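Local coordinates for protein aerobactin synthase IucA (Klebsiella pneumoniae subsp. pneumoniae, PDB 5JM8) that probably joins citrate to acetylated hydroxylysine with ATP and magnesium, as an NRPS-independent siderophore synthetase on the route to aerobactin, at residues Ile122-Leu136 / Ala371-Arg385. Numbering follows the deposited sequence.
Sequences IDARHDWAALREKAL and APDGGDSLLVAAVKR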
ATOM      1  N   ILE A 122       1.548  23.077 -20.702  1.00 24.52           N
ATOM      2  CA  ILE A 122       0.190  22.613 -20.965  1.00 27.66           C
ATOM      3  C   ILE A 122       0.186  21.496 -22.005  1.00 30.50           C
ATOM      4  O   ILE A 122      -0.593  20.548 -21.903  1.00 35.15           O
ATOM      5  CB  ILE A 122      -0.716  23.775 -21.440  1.00 26.38           C
ATOM      6  CG1 ILE A 122      -0.969  24.742 -20.278  1.00 20.45           C
ATOM      7  CG2 ILE A 122      -2.048  23.244 -21.981  1.00 26.52           C
ATOM      8  CD1 ILE A 122      -1.629  26.048 -20.670  1.00 15.95           C
ATOM      9  N   ASP A 123       1.054  21.615 -23.005  1.00 26.38           N
ATOM     10  CA  ASP A 123       1.166  20.601 -24.049  1.00 24.92           C
ATOM     11  C   ASP A 123       1.936  19.375 -23.564  1.00 22.70           C
ATOM     12  O   ASP A 123       1.844  18.302 -24.159  1.00 25.51           O
ATOM     13  CB  ASP A 123       1.854  21.179 -25.288  1.00 27.04           C
ATOM     14  CG  ASP A 123       0.997  22.204 -26.014  1.00 30.68           C
ATOM     15  OD1 ASP A 123      -0.248  22.118 -25.936  1.00 32.68           O
ATOM     16  OD2 ASP A 123       1.573  23.097 -26.672  1.00 32.29           O
ATOM     17  N   ALA A 124       2.696  19.541 -22.486  1.00 22.28           N
ATOM     18  CA  ALA A 124       3.498  18.454 -21.933  1.00 20.90           C
ATOM     19  C   ALA A 124       2.736  17.643 -20.885  1.00 23.77           C
ATOM     20  O   ALA A 124       3.035  16.468 -20.667  1.00 33.41           O
ATOM     21  CB  ALA A 124       4.778  19.010 -21.327  1.00 15.53           C
ATOM     22  N   ARG A 125       1.762  18.276 -20.234  1.00 20.96           N
ATOM     23  CA  ARG A 125       1.043  17.656 -19.122  1.00 16.86           C
ATOM     24  C   ARG A 125      -0.326  17.123 -19.538  1.00 17.45           C
ATOM     25  O   ARG A 125      -1.357  17.709 -19.209  1.00 17.56           O
ATOM     26  CB  ARG A 125       0.875  18.660 -17.979  1.00 16.05           C
ATOM     27  CG  ARG A 125       2.186  19.096 -17.325  1.00 16.50           C
ATOM     28  CD  ARG A 125       2.863  17.955 -16.572  1.00 15.81           C
ATOM     29  NE  ARG A 125       1.993  17.391 -15.544  1.00 15.36           N
ATOM     30  CZ  ARG A 125       1.863  17.882 -14.315  1.00 15.56           C
ATOM     31  NH1 ARG A 125       2.547  18.957 -13.940  1.00 16.52           N
ATOM     32  NH2 ARG A 125       1.043  17.297 -13.457  1.00 14.73           N
ATOM     33  N   HIS A 126      -0.332  16.000 -20.248  1.00 17.81           N
ATOM     34  CA  HIS A 126      -1.579  15.379 -20.684  1.00 19.78           C
ATOM     35  C   HIS A 126      -2.242  14.631 -19.538  1.00 22.09           C
ATOM     36  O   HIS A 126      -3.368  14.151 -19.663  1.00 24.79           O
ATOM     37  CB  HIS A 126      -1.325  14.430 -21.854  1.00 18.52           C
ATOM     38  CG  HIS A 126      -0.848  15.118 -23.094  1.00 18.61           C
ATOM     39  ND1 HIS A 126      -1.694  15.457 -24.128  1.00 15.81           N
ATOM     40  CD2 HIS A 126       0.385  15.533 -23.465  1.00 16.24           C
ATOM     41  CE1 HIS A 126      -1.000  16.049 -25.084  1.00 17.50           C
ATOM     42  NE2 HIS A 126       0.264  16.107 -24.706  1.00 17.82           N
ATOM     43  N   ASP A 127      -1.531  14.530 -18.420  1.00 16.54           N
ATOM     44  CA  ASP A 127      -2.068  13.909 -17.220  1.00 16.45           C
ATOM     45  C   ASP A 127      -2.938  14.872 -16.418  1.00 17.14           C
ATOM     46  O   ASP A 127      -3.633  14.453 -15.493  1.00 20.42           O
ATOM     47  CB  ASP A 127      -0.930  13.398 -16.331  1.00 17.49           C
ATOM     48  CG  ASP A 127       0.064  14.487 -15.972  1.00 22.57           C
ATOM     49  OD1 ASP A 127       0.393  15.301 -16.857  1.00 22.87           O
ATOM     50  OD2 ASP A 127       0.515  14.533 -14.807  1.00 27.32           O
ATOM     51  N   TRP A 128      -2.908  16.155 -16.775  1.00 16.17           N
ATOM     52  CA  TRP A 128      -3.498  17.179 -15.920  1.00 13.50           C
ATOM     53  C   TRP A 128      -5.006  17.004 -15.762  1.00 12.71           C
ATOM     54  O   TRP A 128      -5.517  17.016 -14.645  1.00 12.39           O
ATOM     55  CB  TRP A 128      -3.197  18.581 -16.454  1.00 13.12           C
ATOM     56  CG  TRP A 128      -3.489  19.642 -15.436  1.00 18.68           C
ATOM     57  CD1 TRP A 128      -2.600  20.223 -14.576  1.00 13.78           C
ATOM     58  CD2 TRP A 128      -4.765  20.232 -15.152  1.00 19.22           C
ATOM     59  NE1 TRP A 128      -3.243  21.140 -13.780  1.00 16.25           N
ATOM     60  CE2 TRP A 128      -4.573  21.165 -14.114  1.00 19.09           C
ATOM     61  CE3 TRP A 128      -6.050  20.062 -15.676  1.00 20.21           C
ATOM     62  CZ2 TRP A 128      -5.616  21.926 -13.592  1.00 12.86           C
ATOM     63  CZ3 TRP A 128      -7.084  20.820 -15.159  1.00 17.16           C
ATOM     64  CH2 TRP A 128      -6.861  21.738 -14.126  1.00 16.37           C
ATOM     65  N   ALA A 129      -5.714  16.841 -16.873  1.00 13.04           N
ATOM     66  CA  ALA A 129      -7.168  16.696 -16.835  1.00 15.96           C
ATOM     67  C   ALA A 129      -7.598  15.484 -16.009  1.00 16.88           C
ATOM     68  O   ALA A 129      -8.693  15.465 -15.446  1.00 23.47           O
ATOM     69  CB  ALA A 129      -7.722  16.590 -18.244  1.00 13.56           C
ATOM     70  N   ALA A 130      -6.731  14.479 -15.936  1.00 13.21           N
ATOM     71  CA  ALA A 130      -7.032  13.257 -15.196  1.00 13.21           C
ATOM     72  C   ALA A 130      -6.958  13.465 -13.682  1.00 15.00           C
ATOM     73  O   ALA A 130      -7.435  12.628 -12.916  1.00 15.89           O
ATOM     74  CB  ALA A 130      -6.086  12.148 -15.615  1.00 14.79           C
ATOM     75  N   LEU A 131      -6.355  14.573 -13.257  1.00 11.84           N
ATOM     76  CA  LEU A 131      -6.257  14.906 -11.836  1.00 13.02           C
ATOM     77  C   LEU A 131      -7.624  15.203 -11.224  1.00 11.42           C
ATOM     78  O   LEU A 131      -7.797  15.139 -10.008  1.00 11.17           O
ATOM     79  CB  LEU A 131      -5.335  16.110 -11.626  1.00 11.58           C
ATOM     80  CG  LEU A 131      -3.851  15.951 -11.968  1.00 12.58           C
ATOM     81  CD1 LEU A 131      -3.109  17.259 -11.721  1.00 11.80           C
ATOM     82  CD2 LEU A 131      -3.218  14.824 -11.169  1.00 11.47           C
ATOM     83  N   ARG A 132      -8.589  15.542 -12.074  1.00 11.68           N
ATOM     84  CA  ARG A 132      -9.958  15.793 -11.635  1.00 11.67           C
ATOM     85  C   ARG A 132     -10.644  14.544 -11.088  1.00 11.50           C
ATOM     86  O   ARG A 132     -11.664  14.636 -10.406  1.00 11.44           O
ATOM     87  CB  ARG A 132     -10.795  16.334 -12.794  1.00 17.33           C
ATOM     88  CG  ARG A 132     -10.370  17.687 -13.327  1.00 15.06           C
ATOM     89  CD  ARG A 132     -11.352  18.164 -14.382  1.00 14.07           C
ATOM     90  NE  ARG A 132     -11.011  19.492 -14.883  1.00 16.92           N
ATOM     91  CZ  ARG A 132     -10.517  19.747 -16.091  1.00 18.41           C
ATOM     92  NH1 ARG A 132     -10.308  18.769 -16.966  1.00 21.27           N
ATOM     93  NH2 ARG A 132     -10.244  20.996 -16.430  1.00 20.15           N
ATOM     94  N   GLU A 133     -10.082  13.381 -11.393  1.00 11.48           N
ATOM     95  CA  GLU A 133     -10.783  12.116 -11.206  1.00 12.77           C
ATOM     96  C   GLU A 133     -10.849  11.671  -9.754  1.00 11.95           C
ATOM     97  O   GLU A 133     -11.710  10.872  -9.380  1.00 14.35           O
ATOM     98  CB  GLU A 133     -10.115  11.030 -12.049  1.00 11.61           C
ATOM     99  CG  GLU A 133     -10.214  11.294 -13.545  1.00 14.04           C
ATOM    100  CD  GLU A 133      -9.292  10.422 -14.377  1.00 17.52           C
ATOM    101  OE1 GLU A 133      -8.389   9.773 -13.806  1.00 21.32           O
ATOM    102  OE2 GLU A 133      -9.471  10.393 -15.613  1.00 18.65           O
ATOM    103  N   LYS A 134      -9.946  12.191  -8.931  1.00 13.27           N
ATOM    104  CA  LYS A 134      -9.866  11.763  -7.547  1.00 11.50           C
ATOM    105  C   LYS A 134      -9.140  12.784  -6.682  1.00 11.95           C
ATOM    106  O   LYS A 134      -8.597  13.767  -7.185  1.00 14.89           O
ATOM    107  CB  LYS A 134      -9.166  10.406  -7.465  1.00 14.89           C
ATOM    108  CG  LYS A 134      -7.781  10.406  -8.072  1.00 22.93           C
ATOM    109  CD  LYS A 134      -7.110   9.056  -7.934  1.00 29.48           C
ATOM    110  CE  LYS A 134      -5.635   9.149  -8.289  1.00 31.13           C
ATOM    111  NZ  LYS A 134      -4.894   7.911  -7.942  1.00 30.25           N
ATOM    112  N   ALA A 135      -9.134  12.537  -5.377  1.00 11.09           N
ATOM    113  CA  ALA A 135      -8.487  13.429  -4.428  1.00 14.65           C
ATOM    114  C   ALA A 135      -6.972  13.406  -4.608  1.00 16.64           C
ATOM    115  O   ALA A 135      -6.358  12.340  -4.703  1.00 17.63           O
ATOM    116  CB  ALA A 135      -8.860  13.042  -3.006  1.00 16.76           C
ATOM    117  N   LEU A 136      -6.377  14.593  -4.641  1.00 15.02           N
ATOM    118  CA  LEU A 136      -4.940  14.728  -4.832  1.00 13.12           C
ATOM    119  C   LEU A 136      -4.155  14.554  -3.543  1.00 10.48           C
ATOM    120  O   LEU A 136      -4.631  14.911  -2.465  1.00 10.54           O
ATOM    121  CB  LEU A 136      -4.618  16.096  -5.431  1.00 12.84           C
ATOM    122  CG  LEU A 136      -5.211  16.402  -6.806  1.00 14.20           C
ATOM    123  CD1 LEU A 136      -4.798  17.789  -7.234  1.00 13.95           C
ATOM    124  CD2 LEU A 136      -4.765  15.370  -7.820  1.00 15.64           C
ATOM    125  N   ALA A 371      -8.740  26.091 -14.932  1.00 19.96           N
ATOM    126  CA  ALA A 371      -8.295  24.976 -15.753  1.00 18.90           C
ATOM    127  C   ALA A 371      -7.730  25.471 -17.083  1.00 18.74           C
ATOM    128  O   ALA A 371      -8.378  26.262 -17.770  1.00 23.04           O
ATOM    129  CB  ALA A 371      -9.438  24.019 -15.992  1.00 18.67           C
ATOM    130  N   PRO A 372      -6.517  25.017 -17.447  1.00 20.01           N
ATOM    131  CA  PRO A 372      -5.973  25.397 -18.755  1.00 19.22           C
ATOM    132  C   PRO A 372      -6.873  24.999 -19.923  1.00 23.54           C
ATOM    133  O   PRO A 372      -6.892  25.695 -20.938  1.00 30.71           O
ATOM    134  CB  PRO A 372      -4.644  24.638 -18.813  1.00 16.84           C
ATOM    135  CG  PRO A 372      -4.248  24.472 -17.395  1.00 14.43           C
ATOM    136  CD  PRO A 372      -5.527  24.276 -16.641  1.00 14.16           C
ATOM    137  N   ASP A 373      -7.606  23.900 -19.777  1.00 20.61           N
ATOM    138  CA  ASP A 373      -8.484  23.416 -20.840  1.00 22.50           C
ATOM    139  C   ASP A 373      -9.906  23.966 -20.714  1.00 24.26           C
ATOM    140  O   ASP A 373     -10.792  23.599 -21.489  1.00 24.78           O
ATOM    141  CB  ASP A 373      -8.518  21.884 -20.848  1.00 23.59           C
ATOM    142  CG  ASP A 373      -9.016  21.295 -19.537  1.00 23.89           C
ATOM    143  OD1 ASP A 373      -9.645  22.020 -18.737  1.00 23.59           O
ATOM    144  OD2 ASP A 373      -8.782  20.092 -19.310  1.00 23.51           O
ATOM    145  N   GLY A 374     -10.126  24.822 -19.722  1.00 26.02           N
ATOM    146  CA  GLY A 374     -11.413  25.469 -19.546  1.00 25.23           C
ATOM    147  C   GLY A 374     -12.429  24.626 -18.800  1.00 23.37           C
ATOM    148  O   GLY A 374     -13.588  25.019 -18.665  1.00 21.99           O
ATOM    149  N   GLY A 375     -11.997  23.467 -18.314  1.00 22.38           N
ATOM    150  CA  GLY A 375     -12.875  22.578 -17.577  1.00 21.13           C
ATOM    151  C   GLY A 375     -12.949  22.943 -16.105  1.00 20.95           C
ATOM    152  O   GLY A 375     -12.613  24.062 -15.719  1.00 23.05           O
ATOM    153  N   ASP A 376     -13.400  21.996 -15.284  1.00 18.05           N
ATOM    154  CA  ASP A 376     -13.474  22.194 -13.841  1.00 15.89           C
ATOM    155  C   ASP A 376     -12.108  22.441 -13.225  1.00 14.21           C
ATOM    156  O   ASP A 376     -11.169  21.683 -13.459  1.00 14.84           O
ATOM    157  CB  ASP A 376     -14.100  20.975 -13.156  1.00 17.46           C
ATOM    158  CG  ASP A 376     -15.546  20.753 -13.548  1.00 20.46           C
ATOM    159  OD1 ASP A 376     -16.176  21.677 -14.104  1.00 20.36           O
ATOM    160  OD2 ASP A 376     -16.060  19.644 -13.277  1.00 23.11           O
ATOM    161  N   SER A 377     -11.999  23.495 -12.424  1.00 14.00           N
ATOM    162  CA  SER A 377     -10.828  23.673 -11.582  1.00 13.75           C
ATOM    163  C   SER A 377     -10.792  22.513 -10.591  1.00 17.03           C
ATOM    164  O   SER A 377     -11.816  21.875 -10.340  1.00 17.48           O
ATOM    165  CB  SER A 377     -10.866  25.018 -10.857  1.00 13.94           C
ATOM    166  OG  SER A 377     -11.943  25.074  -9.940  1.00 13.88           O
ATOM    167  N   LEU A 378      -9.618  22.233 -10.033  1.00 15.91           N
ATOM    168  CA  LEU A 378      -9.457  21.088  -9.142  1.00 15.41           C
ATOM    169  C   LEU A 378     -10.240  21.266  -7.844  1.00 17.61           C
ATOM    170  O   LEU A 378     -10.542  20.290  -7.156  1.00 23.13           O
ATOM    171  CB  LEU A 378      -7.979  20.862  -8.841  1.00 13.60           C
ATOM    172  CG  LEU A 378      -7.146  20.411 -10.042  1.00 16.85           C
ATOM    173  CD1 LEU A 378      -5.661  20.456  -9.716  1.00 13.80           C
ATOM    174  CD2 LEU A 378      -7.554  19.011 -10.496  1.00 11.71           C
ATOM    175  N   LEU A 379     -10.567  22.511  -7.515  1.00 15.04           N
ATOM    176  CA  LEU A 379     -11.433  22.799  -6.378  1.00 12.00           C
ATOM    177  C   LEU A 379     -12.850  22.344  -6.689  1.00 13.94           C
ATOM    178  O   LEU A 379     -13.503  21.702  -5.870  1.00 20.02           O
ATOM    179  CB  LEU A 379     -11.418  24.291  -6.041  1.00 12.56           C
ATOM    180  CG  LEU A 379     -12.428  24.774  -4.997  1.00 16.76           C
ATOM    181  CD1 LEU A 379     -12.277  24.021  -3.682  1.00 20.67           C
ATOM    182  CD2 LEU A 379     -12.276  26.271  -4.773  1.00 17.39           C
ATOM    183  N   VAL A 380     -13.315  22.677  -7.889  1.00 14.92           N
ATOM    184  CA  VAL A 380     -14.666  22.334  -8.321  1.00 15.52           C
ATOM    185  C   VAL A 380     -14.806  20.826  -8.491  1.00 15.15           C
ATOM    186  O   VAL A 380     -15.885  20.269  -8.289  1.00 13.64           O
ATOM    187  CB  VAL A 380     -15.022  23.055  -9.641  1.00 13.77           C
ATOM    188  CG1 VAL A 380     -16.323  22.517 -10.235  1.00 13.99           C
ATOM    189  CG2 VAL A 380     -15.127  24.548  -9.402  1.00 14.11           C
ATOM    190  N   ALA A 381     -13.712  20.173  -8.868  1.00 15.76           N
ATOM    191  CA  ALA A 381     -13.681  18.718  -8.973  1.00 14.12           C
ATOM    192  C   ALA A 381     -13.859  18.077  -7.600  1.00 14.64           C
ATOM    193  O   ALA A 381     -14.489  17.029  -7.475  1.00 14.07           O
ATOM    194  CB  ALA A 381     -12.378  18.260  -9.604  1.00 13.43           C
ATOM    195  N   ALA A 382     -13.299  18.713  -6.576  1.00 12.15           N
ATOM    196  CA  ALA A 382     -13.426  18.228  -5.207  1.00 14.76           C
ATOM    197  C   ALA A 382     -14.845  18.428  -4.684  1.00 14.27           C
ATOM    198  O   ALA A 382     -15.473  17.491  -4.195  1.00 15.16           O
ATOM    199  CB  ALA A 382     -12.426  18.930  -4.305  1.00 11.86           C
ATOM    200  N   VAL A 383     -15.338  19.659  -4.789  1.00 15.15           N
ATOM    201  CA  VAL A 383     -16.680  20.002  -4.334  1.00 16.43           C
ATOM    202  C   VAL A 383     -17.730  19.107  -4.980  1.00 21.68           C
ATOM    203  O   VAL A 383     -18.701  18.715  -4.339  1.00 28.23           O
ATOM    204  CB  VAL A 383     -17.005  21.477  -4.644  1.00 12.86           C
ATOM    205  CG1 VAL A 383     -18.461  21.799  -4.315  1.00 12.50           C
ATOM    206  CG2 VAL A 383     -16.073  22.391  -3.869  1.00 12.65           C
ATOM    207  N   LYS A 384     -17.532  18.792  -6.254  1.00 21.44           N
ATOM    208  CA  LYS A 384     -18.438  17.905  -6.972  1.00 17.70           C
ATOM    209  C   LYS A 384     -18.398  16.488  -6.400  1.00 16.15           C
ATOM    210  O   LYS A 384     -19.411  15.789  -6.389  1.00 20.12           O
ATOM    211  CB  LYS A 384     -18.094  17.888  -8.460  1.00 16.86           C
ATOM    212  CG  LYS A 384     -18.702  19.046  -9.235  1.00 16.35           C
ATOM    213  CD  LYS A 384     -18.209  19.083 -10.671  1.00 13.69           C
ATOM    214  CE  LYS A 384     -19.043  20.031 -11.520  1.00 14.18           C
ATOM    215  NZ  LYS A 384     -18.794  19.830 -12.973  1.00 15.22           N
ATOM    216  N   ARG A 385     -17.228  16.067  -5.926  1.00 13.44           N
ATOM    217  CA  ARG A 385     -17.104  14.772  -5.263  1.00 12.54           C
ATOM    218  C   ARG A 385     -17.749  14.819  -3.888  1.00 15.43           C
ATOM    219  O   ARG A 385     -18.350  13.843  -3.441  1.00 21.56           O
ATOM    220  CB  ARG A 385     -15.640  14.358  -5.135  1.00 11.97           C
ATOM    221  CG  ARG A 385     -15.033  13.833  -6.414  1.00 12.13           C
ATOM    222  CD  ARG A 385     -13.700  13.173  -6.148  1.00 12.49           C
ATOM    223  NE  ARG A 385     -12.749  14.100  -5.544  1.00 15.30           N
ATOM    224  CZ  ARG A 385     -11.929  14.888  -6.230  1.00 11.52           C
ATOM    225  NH1 ARG A 385     -11.934  14.871  -7.557  1.00 11.72           N
ATOM    226  NH2 ARG A 385     -11.098  15.696  -5.587  1.00 11.46           N
TER
HETATM  227  O   HOH W   1      -9.061  16.170  -7.786  1.00 14.19           O
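Segments 122-136 and 371-385 draw closest at Arg-132 and Ala-381, whose CA atoms lie 5.4 Å apart; 122-136 leaves helix 101-124 at Arg-125, while 371-385 runs through a type I turn, Ala-371 to Gly-374, into helix 378-390. Arg-132 carries the polar part. Extended from CG to NE, it reaches the turn end-on in a bidentate salt bridge: NH2 donates to Asp-373 OD1 at 2.6 Å and NH1 to Asp-373 OD2 at 3.1 Å, both on syn lone pairs, with guanidinium and carboxylate planes only 22° apart. Its NE donates a hydrogen bond to Asp-376 O, in the carbonyl plane and nearly straight (168°), so two anchors restrain rotation of the guanidinium. Asp-373 is itself positioned by an Asx turn, in which OD1 accepts from Gly-375 N.

Trp-128 lies beside this cluster, its CZ3 over one guanidinium face. Pro-372 CD sits 3.9 Å from the centroid of its six-membered ring, 13° off the normal, a CH-pi contact, while Trp-128 NE1 donates a hydrogen bond to Ala-144 O. Leu-378 splits its branches, CD1 against Leu-136 CD1 (3.7 Å) and CD2 against Leu-131 CB. Farther along, Arg-385 lays one guanidinium face on the Lys-134 carbonyl carbon; its NE pairs with Asp-438, and its NH2 donates to a water that also bridges Leu-131 O and Lys-134 O.

Glu-133 bonds to His-176 of the second subunit, placing the contact near a subunit interface. The arrangement is an Asx turn held by a bidentate arginine salt bridge just ahead of the N-terminus of helix 378-390, joining it to the connection after helix 101-124.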